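Local coordinates for protein neurotoxin (Clostridium botulinum, PDB 2QN0) that acts as a zinc protease, the light chain of a botulinum neurotoxin, that probably cleaves SNARE proteins of the nerve terminal, at residues 47-52 with 159-164; 303-308 with 338-343; 100-105 with 361-366. All blocks are in the same frame, centred on the assembly; numbering follows the deposited sequence.

Contact 1: residues 47-52 with 159-164; sequences PDRFSR and TGPREN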
# COMPACT_ATOMS: atom_id res chain seq x y z
N PRO A 47 0.84 5.11 13.27
CA PRO A 47 2.13 5.80 13.11
C PRO A 47 3.29 5.23 13.92
O PRO A 47 4.04 6.00 14.54
CB PRO A 47 1.81 7.24 13.52
CG PRO A 47 0.30 7.32 13.58
CD PRO A 47 -0.10 5.95 14.03
N ASP A 48 3.45 3.91 13.92
CA ASP A 48 4.53 3.27 14.67
C ASP A 48 5.44 2.46 13.75
O ASP A 48 5.05 2.11 12.63
CB ASP A 48 3.98 2.27 15.70
CG ASP A 48 3.05 2.90 16.71
OD1 ASP A 48 2.98 4.15 16.79
OD2 ASP A 48 2.39 2.13 17.43
N ARG A 49 6.65 2.15 14.22
CA ARG A 49 7.56 1.32 13.44
C ARG A 49 6.92 -0.07 13.52
O ARG A 49 6.25 -0.39 14.51
CB ARG A 49 8.96 1.31 14.06
CG ARG A 49 9.68 2.65 13.98
CD ARG A 49 9.91 3.08 12.53
NE ARG A 49 10.93 2.26 11.86
CZ ARG A 49 12.24 2.42 12.02
NH1 ARG A 49 12.70 3.36 12.84
NH2 ARG A 49 13.09 1.63 11.38
N PHE A 50 7.12 -0.89 12.49
CA PHE A 50 6.51 -2.21 12.42
C PHE A 50 7.54 -3.30 12.09
O PHE A 50 8.44 -3.08 11.30
CB PHE A 50 5.42 -2.19 11.33
CG PHE A 50 4.66 -3.49 11.18
CD1 PHE A 50 3.60 -3.79 12.03
CD2 PHE A 50 4.96 -4.37 10.15
CE1 PHE A 50 2.86 -4.97 11.86
CE2 PHE A 50 4.23 -5.55 9.97
CZ PHE A 50 3.17 -5.84 10.83
N SER A 51 7.39 -4.47 12.70
CA SER A 51 8.30 -5.57 12.43
C SER A 51 7.61 -6.91 12.55
O SER A 51 6.64 -7.07 13.30
CB SER A 51 9.51 -5.53 13.37
OG SER A 51 10.38 -6.62 13.09
N ARG A 52 8.12 -7.89 11.80
CA ARG A 52 7.58 -9.24 11.82
C ARG A 52 8.65 -10.21 12.33
O ARG A 52 8.40 -11.41 12.45
CB ARG A 52 7.14 -9.66 10.41
CG ARG A 52 5.91 -8.91 9.91
CD ARG A 52 4.70 -9.27 10.76
NE ARG A 52 4.45 -10.70 10.73
CZ ARG A 52 4.31 -11.47 11.81
NH1 ARG A 52 4.40 -10.94 13.02
NH2 ARG A 52 4.10 -12.77 11.67
N THR A 159 1.38 1.70 8.32
CA THR A 159 2.23 1.84 9.49
C THR A 159 3.53 2.50 9.08
O THR A 159 3.77 2.73 7.89
CB THR A 159 2.62 0.48 10.12
OG1 THR A 159 3.61 -0.16 9.29
CG2 THR A 159 1.41 -0.43 10.25
N GLY A 160 4.36 2.81 10.06
CA GLY A 160 5.65 3.40 9.78
C GLY A 160 6.52 2.29 9.22
O GLY A 160 6.10 1.12 9.19
N PRO A 161 7.75 2.60 8.80
CA PRO A 161 8.69 1.63 8.23
C PRO A 161 9.08 0.47 9.13
O PRO A 161 8.94 0.53 10.36
CB PRO A 161 9.91 2.48 7.89
CG PRO A 161 9.37 3.85 7.74
CD PRO A 161 8.36 3.94 8.85
N ARG A 162 9.57 -0.59 8.51
CA ARG A 162 10.06 -1.75 9.23
C ARG A 162 11.53 -1.42 9.48
O ARG A 162 11.89 -0.25 9.58
CB ARG A 162 9.92 -3.02 8.39
CG ARG A 162 8.48 -3.36 8.01
CD ARG A 162 8.39 -4.81 7.55
NE ARG A 162 7.07 -5.20 7.07
CZ ARG A 162 6.71 -6.45 6.83
NH1 ARG A 162 7.58 -7.44 7.04
NH2 ARG A 162 5.50 -6.73 6.38
N GLU A 163 12.38 -2.44 9.55
CA GLU A 163 13.81 -2.22 9.80
C GLU A 163 14.47 -1.26 8.80
O GLU A 163 15.10 -0.28 9.21
CB GLU A 163 14.57 -3.55 9.81
CG GLU A 163 14.31 -4.42 11.04
CD GLU A 163 13.00 -5.20 10.99
OE1 GLU A 163 12.24 -5.04 10.01
OE2 GLU A 163 12.73 -5.97 11.93
N ASN A 164 14.32 -1.53 7.51
CA ASN A 164 14.91 -0.67 6.48
C ASN A 164 13.92 0.43 6.12
O ASN A 164 12.91 0.19 5.46
CB ASN A 164 15.26 -1.50 5.24
CG ASN A 164 16.02 -0.70 4.19
OD1 ASN A 164 16.13 0.52 4.29
ND2 ASN A 164 16.53 -1.38 3.17
O HOH W 1 15.86 1.39 11.33
O HOH W 2 10.08 -7.10 9.62
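Parallel strands 43-46 and 156-159 of the large mixed sheet both run out into loops here, and just past the strand ends Gly160 N donates to Asp48 O (2.8 Å). Pro161 O is gripped twice. Phe50 N (3.1 Å from Pro161 O) and Arg49 NE (3.0 Å from that same oxygen) arrive from opposite faces of the carbonyl plane. Bends at chi2 and chi3 curl the Arg49 side chain back over the second loop, and its NH2 meets Arg162 O at 2.9 Å with an almost straight N-H (172°). Both carbonyl oxygens lie in the guanidinium plane, and a water joins Arg49 NH2 to Glu163 O; NH1 is held by the carbonyls of Asp73 and Tyr76. Phe50 O has no conventional donor, but Arg162 CA makes a CA-H...O contact with it (2.9 Å). The Phe50 ring and the extended Arg162 side chain run alongside each other, ring and guanidinium planes 66° apart; Arg162 NE sits at the edge of the Phe50 ring, 3.8 Å from Phe50 CD2, while Phe50 CE2 lies over one face of the guanidinium, offset toward its rim. At the far end, Ser51 OG donates to Glu163 OE2 (2.7 Å) on the syn side of the carboxylate, which also accepts from Asn53. Such irregular backbone and arginine-to-carbonyl bonding keeps together two loops leaving neighbouring parallel strands of the protease's mixed sheet.

Contact 2: residues 303-308 with 338-343; sequences RLNSIT and GEVTVN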
# COMPACT_ATOMS: atom_id res chain seq x y z
N ARG A 303 -19.71 -19.64 -3.65
CA ARG A 303 -19.86 -19.47 -2.21
C ARG A 303 -21.03 -18.53 -1.93
O ARG A 303 -21.85 -18.81 -1.06
CB ARG A 303 -18.58 -18.89 -1.60
CG ARG A 303 -17.45 -19.91 -1.40
CD ARG A 303 -16.18 -19.21 -0.92
NE ARG A 303 -15.07 -20.14 -0.68
CZ ARG A 303 -14.84 -20.76 0.47
NH1 ARG A 303 -15.63 -20.56 1.52
NH2 ARG A 303 -13.80 -21.57 0.58
N LEU A 304 -21.11 -17.43 -2.67
CA LEU A 304 -22.18 -16.47 -2.47
C LEU A 304 -23.57 -17.06 -2.68
O LEU A 304 -24.57 -16.52 -2.19
CB LEU A 304 -21.99 -15.25 -3.38
CG LEU A 304 -20.77 -14.37 -3.04
CD1 LEU A 304 -20.65 -13.25 -4.05
CD2 LEU A 304 -20.93 -13.81 -1.62
N ASN A 305 -23.65 -18.17 -3.41
CA ASN A 305 -24.93 -18.83 -3.64
C ASN A 305 -25.17 -19.89 -2.58
O ASN A 305 -26.21 -20.56 -2.60
CB ASN A 305 -24.96 -19.51 -5.02
CG ASN A 305 -24.96 -18.52 -6.17
OD1 ASN A 305 -25.68 -17.53 -6.15
ND2 ASN A 305 -24.15 -18.81 -7.18
N SER A 306 -24.23 -20.05 -1.66
CA SER A 306 -24.34 -21.08 -0.63
C SER A 306 -24.27 -20.62 0.82
O SER A 306 -24.35 -21.45 1.73
CB SER A 306 -23.23 -22.12 -0.84
OG SER A 306 -23.11 -22.47 -2.21
N ILE A 307 -24.14 -19.32 1.06
CA ILE A 307 -24.03 -18.84 2.44
C ILE A 307 -25.27 -19.07 3.30
O ILE A 307 -26.36 -18.60 2.97
CB ILE A 307 -23.68 -17.34 2.50
CG1 ILE A 307 -22.49 -17.04 1.59
CG2 ILE A 307 -23.35 -16.95 3.93
CD1 ILE A 307 -21.22 -17.80 1.95
N THR A 308 -25.09 -19.77 4.41
CA THR A 308 -26.18 -20.05 5.34
C THR A 308 -25.80 -19.70 6.77
O THR A 308 -26.67 -19.60 7.65
CB THR A 308 -26.56 -21.54 5.32
OG1 THR A 308 -25.45 -22.32 5.78
CG2 THR A 308 -26.94 -21.97 3.92
N GLY A 338 -31.88 -15.29 -9.12
CA GLY A 338 -31.21 -14.90 -7.89
C GLY A 338 -29.82 -15.49 -7.77
O GLY A 338 -29.07 -15.15 -6.85
N GLU A 339 -29.47 -16.38 -8.69
CA GLU A 339 -28.15 -17.00 -8.66
C GLU A 339 -27.08 -16.01 -9.08
O GLU A 339 -27.27 -15.23 -10.02
CB GLU A 339 -28.11 -18.22 -9.60
CG GLU A 339 -26.76 -18.92 -9.60
CD GLU A 339 -26.72 -20.11 -10.54
OE1 GLU A 339 -27.01 -19.93 -11.74
OE2 GLU A 339 -26.39 -21.22 -10.07
N VAL A 340 -25.95 -16.03 -8.38
CA VAL A 340 -24.84 -15.14 -8.68
C VAL A 340 -23.91 -15.78 -9.70
O VAL A 340 -23.42 -16.88 -9.49
CB VAL A 340 -24.03 -14.83 -7.41
CG1 VAL A 340 -22.89 -13.87 -7.74
CG2 VAL A 340 -24.93 -14.22 -6.34
N THR A 341 -23.68 -15.08 -10.81
CA THR A 341 -22.80 -15.60 -11.85
C THR A 341 -21.71 -14.59 -12.22
O THR A 341 -21.86 -13.39 -12.00
CB THR A 341 -23.58 -15.94 -13.13
OG1 THR A 341 -24.23 -14.76 -13.63
CG2 THR A 341 -24.64 -17.00 -12.83
N VAL A 342 -20.63 -15.10 -12.79
CA VAL A 342 -19.51 -14.26 -13.21
C VAL A 342 -19.64 -13.91 -14.69
O VAL A 342 -19.78 -14.80 -15.53
CB VAL A 342 -18.16 -14.97 -12.99
CG1 VAL A 342 -17.02 -14.03 -13.36
CG2 VAL A 342 -18.03 -15.43 -11.55
N ASN A 343 -19.61 -12.62 -14.99
CA ASN A 343 -19.69 -12.16 -16.37
C ASN A 343 -18.24 -11.92 -16.81
O ASN A 343 -17.57 -11.06 -16.25
CB ASN A 343 -20.50 -10.87 -16.44
CG ASN A 343 -20.55 -10.28 -17.84
OD1 ASN A 343 -19.53 -9.86 -18.39
ND2 ASN A 343 -21.74 -10.25 -18.43
O HOH W 3 -27.81 -16.56 -4.85
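Gly338 starts the segment by meeting Asn305 through a water, which donates to both Gly338 O and Asn305 OD1. This glycine belongs to the turn that leads into strand 340-341. Glu339 follows, its side chain extended; its CG lies 3.6 Å from Asn305 ND2, and the two side chains cross at about a right angle. Val340 carries the contact. Val340 N donates to Asn305 OD1 (2.7 Å), in the carbonyl plane and on a lone pair, while Asn305 ND2 returns a bond to Val340 O at 3.1 Å, again on a lone pair. Both bonds are nearly straight (168° and 163° at the hydrogen). With Asn305 CG anti to its carbonyl carbon (chi1 -68°), one amide grips both backbone polar groups of a single residue, which fixes the amide's rotation; OD1 takes two donors, Val340 N and the water. The Val340 side chain turns toward the end of helix 283-304, its CG2 4.3 Å from Leu304 CB. Thr341 bonds through its backbone to Val333 in the partner strand, and Asn343 N-caps helix 344-357. The short hairpin therefore sits beside the C-terminal end of helix 283-304, on which Val342 packs, with Leu304 and Val340 both also touching helix 319-330.

Contact 3: residues 100-105 with 361-366; sequences REIGEE and FNYAKI
Ile102 and Ile366 supply most of the apolar contact between helices 101-112 and 360-366, whose local axes approach to 11.0 Å with N-to-C directions 136° apart. The Ile102 side chain reaches across because CG1 stands anti to the backbone N (chi1 -166°) and the chain runs on extended to CD1. This methyl meets Ile366 CD1 at 3.6 Å, and the two side chains cross at about a right angle. The other branch takes part as well: Ile102 CG2 lies 3.9 Å from Ile366 CD1, so the end of Ile366 touches both arms of Ile102.

The aromatic contact is made at an edge. Ile102 CD1 lies in the plane of the Tyr363 ring, 3.7 Å from Tyr363 CE1, and not over a face. The same methyl is 3.8 Å from Asn362 ND2, although the amide's polar partner is Ile357 O, at the end of the preceding helix 344-357.

The close polar approach between the two segments comes from the N-cap residue Arg100. Bent at chi2, its side chain brings NH1 to 3.0 Å from Ile366 O, which is in the guanidinium plane, while NH2 donates to Gln396 O. Ile366 ends helix 360-366, so the positive guanidinium lies at the negative end of that helix dipole, an arrangement that may be electrostatically favourable.

Apolar side chains thus carry the joint and constrain it by shape, with the guanidinium at its margin. Tyr363, packed at its edge by Ile102 and bonded through its hydroxyl to Asn232, ties the contact to the zinc-binding helix 223-238.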
# COMPACT_ATOMS: atom_id res chain seq x y z
N ARG A 100 -7.03 14.15 -7.53
CA ARG A 100 -7.27 13.75 -8.92
C ARG A 100 -8.28 12.61 -8.90
O ARG A 100 -8.33 11.82 -7.97
CB ARG A 100 -5.98 13.26 -9.59
CG ARG A 100 -4.81 14.24 -9.53
CD ARG A 100 -5.20 15.62 -9.99
NE ARG A 100 -4.17 16.60 -9.67
CZ ARG A 100 -3.08 16.82 -10.40
NH1 ARG A 100 -2.87 16.13 -11.52
NH2 ARG A 100 -2.20 17.73 -10.01
N GLU A 101 -9.09 12.52 -9.95
CA GLU A 101 -10.13 11.50 -10.02
C GLU A 101 -9.65 10.06 -9.83
O GLU A 101 -10.30 9.28 -9.13
CB GLU A 101 -10.89 11.60 -11.34
CG GLU A 101 -11.56 12.95 -11.55
CD GLU A 101 -12.56 12.93 -12.70
OE1 GLU A 101 -12.19 12.48 -13.80
OE2 GLU A 101 -13.71 13.36 -12.48
N ILE A 102 -8.52 9.70 -10.44
CA ILE A 102 -8.04 8.33 -10.30
C ILE A 102 -7.66 8.03 -8.85
O ILE A 102 -7.88 6.93 -8.36
CB ILE A 102 -6.86 8.04 -11.25
CG1 ILE A 102 -6.63 6.53 -11.33
CG2 ILE A 102 -5.60 8.77 -10.78
CD1 ILE A 102 -5.71 6.11 -12.46
N GLY A 103 -7.10 9.03 -8.17
CA GLY A 103 -6.71 8.85 -6.78
C GLY A 103 -7.93 8.75 -5.89
O GLY A 103 -7.95 8.00 -4.92
N GLU A 104 -8.96 9.52 -6.21
CA GLU A 104 -10.20 9.48 -5.44
C GLU A 104 -10.81 8.09 -5.57
O GLU A 104 -11.31 7.53 -4.59
CB GLU A 104 -11.18 10.54 -5.94
CG GLU A 104 -12.45 10.62 -5.11
CD GLU A 104 -13.46 11.61 -5.66
OE1 GLU A 104 -13.05 12.76 -5.97
OE2 GLU A 104 -14.64 11.25 -5.78
N GLU A 105 -10.76 7.53 -6.77
CA GLU A 105 -11.32 6.20 -7.01
C GLU A 105 -10.50 5.14 -6.29
O GLU A 105 -11.05 4.19 -5.73
CB GLU A 105 -11.36 5.90 -8.52
CG GLU A 105 -12.01 4.57 -8.89
CD GLU A 105 -13.46 4.46 -8.42
OE1 GLU A 105 -14.18 5.48 -8.45
OE2 GLU A 105 -13.88 3.34 -8.05
N PHE A 361 3.15 4.08 -12.97
CA PHE A 361 3.48 4.66 -14.27
C PHE A 361 2.36 5.58 -14.77
O PHE A 361 2.62 6.67 -15.28
CB PHE A 361 3.71 3.54 -15.28
CG PHE A 361 4.26 4.02 -16.60
CD1 PHE A 361 5.63 4.24 -16.76
CD2 PHE A 361 3.41 4.26 -17.67
CE1 PHE A 361 6.14 4.69 -17.97
CE2 PHE A 361 3.92 4.71 -18.89
CZ PHE A 361 5.28 4.93 -19.04
N ASN A 362 1.12 5.13 -14.63
CA ASN A 362 -0.02 5.91 -15.08
C ASN A 362 -0.23 7.11 -14.16
O ASN A 362 -0.55 8.21 -14.63
CB ASN A 362 -1.28 5.02 -15.11
CG ASN A 362 -2.42 5.65 -15.88
OD1 ASN A 362 -2.21 6.43 -16.81
ND2 ASN A 362 -3.65 5.29 -15.52
N TYR A 363 -0.04 6.93 -12.86
CA TYR A 363 -0.21 8.04 -11.93
C TYR A 363 0.76 9.18 -12.24
O TYR A 363 0.40 10.35 -12.17
CB TYR A 363 -0.00 7.60 -10.47
CG TYR A 363 -0.90 6.47 -10.01
CD1 TYR A 363 -2.19 6.32 -10.52
CD2 TYR A 363 -0.46 5.56 -9.05
CE1 TYR A 363 -3.02 5.28 -10.08
CE2 TYR A 363 -1.28 4.53 -8.60
CZ TYR A 363 -2.56 4.40 -9.12
OH TYR A 363 -3.37 3.38 -8.67
N ALA A 364 2.00 8.84 -12.58
CA ALA A 364 3.00 9.86 -12.89
C ALA A 364 2.51 10.79 -13.99
O ALA A 364 2.72 12.00 -13.94
CB ALA A 364 4.33 9.21 -13.29
N LYS A 365 1.86 10.21 -15.00
CA LYS A 365 1.34 11.00 -16.10
C LYS A 365 0.13 11.83 -15.66
O LYS A 365 0.04 13.02 -15.95
CB LYS A 365 0.92 10.09 -17.26
CG LYS A 365 2.08 9.36 -17.92
CD LYS A 365 1.61 8.50 -19.09
CE LYS A 365 0.69 7.37 -18.63
NZ LYS A 365 0.25 6.51 -19.76
N ILE A 366 -0.79 11.19 -14.95
CA ILE A 366 -2.00 11.86 -14.50
C ILE A 366 -1.76 13.01 -13.52
O ILE A 366 -2.39 14.07 -13.63
CB ILE A 366 -2.99 10.84 -13.89
CG1 ILE A 366 -3.44 9.87 -14.98
CG2 ILE A 366 -4.19 11.57 -13.27
CD1 ILE A 366 -4.28 8.72 -14.48

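In the fold
Contact 1 and contact 3 lie on opposite sides of the chain's centre, their centres 27 Å apart. The side chain of Arg162 is about 12 Å and that of Tyr363 about 11 Å from the zinc ion bound by His229, His233 and Glu269. Neither supplies a ligand, but Tyr363 bonds to Asn232, which falls between His229 and His233 in the sequence of helix 223-238. The segments of these two contacts alternate along the chain, whereas contact 2 is nested within the loop that contact 3 closes. Contact 2 is the peripheral one, its centre 30 Å from that of the chain and 39 and 33 Å from the centres of contacts 1 and 3. No two contacts touch.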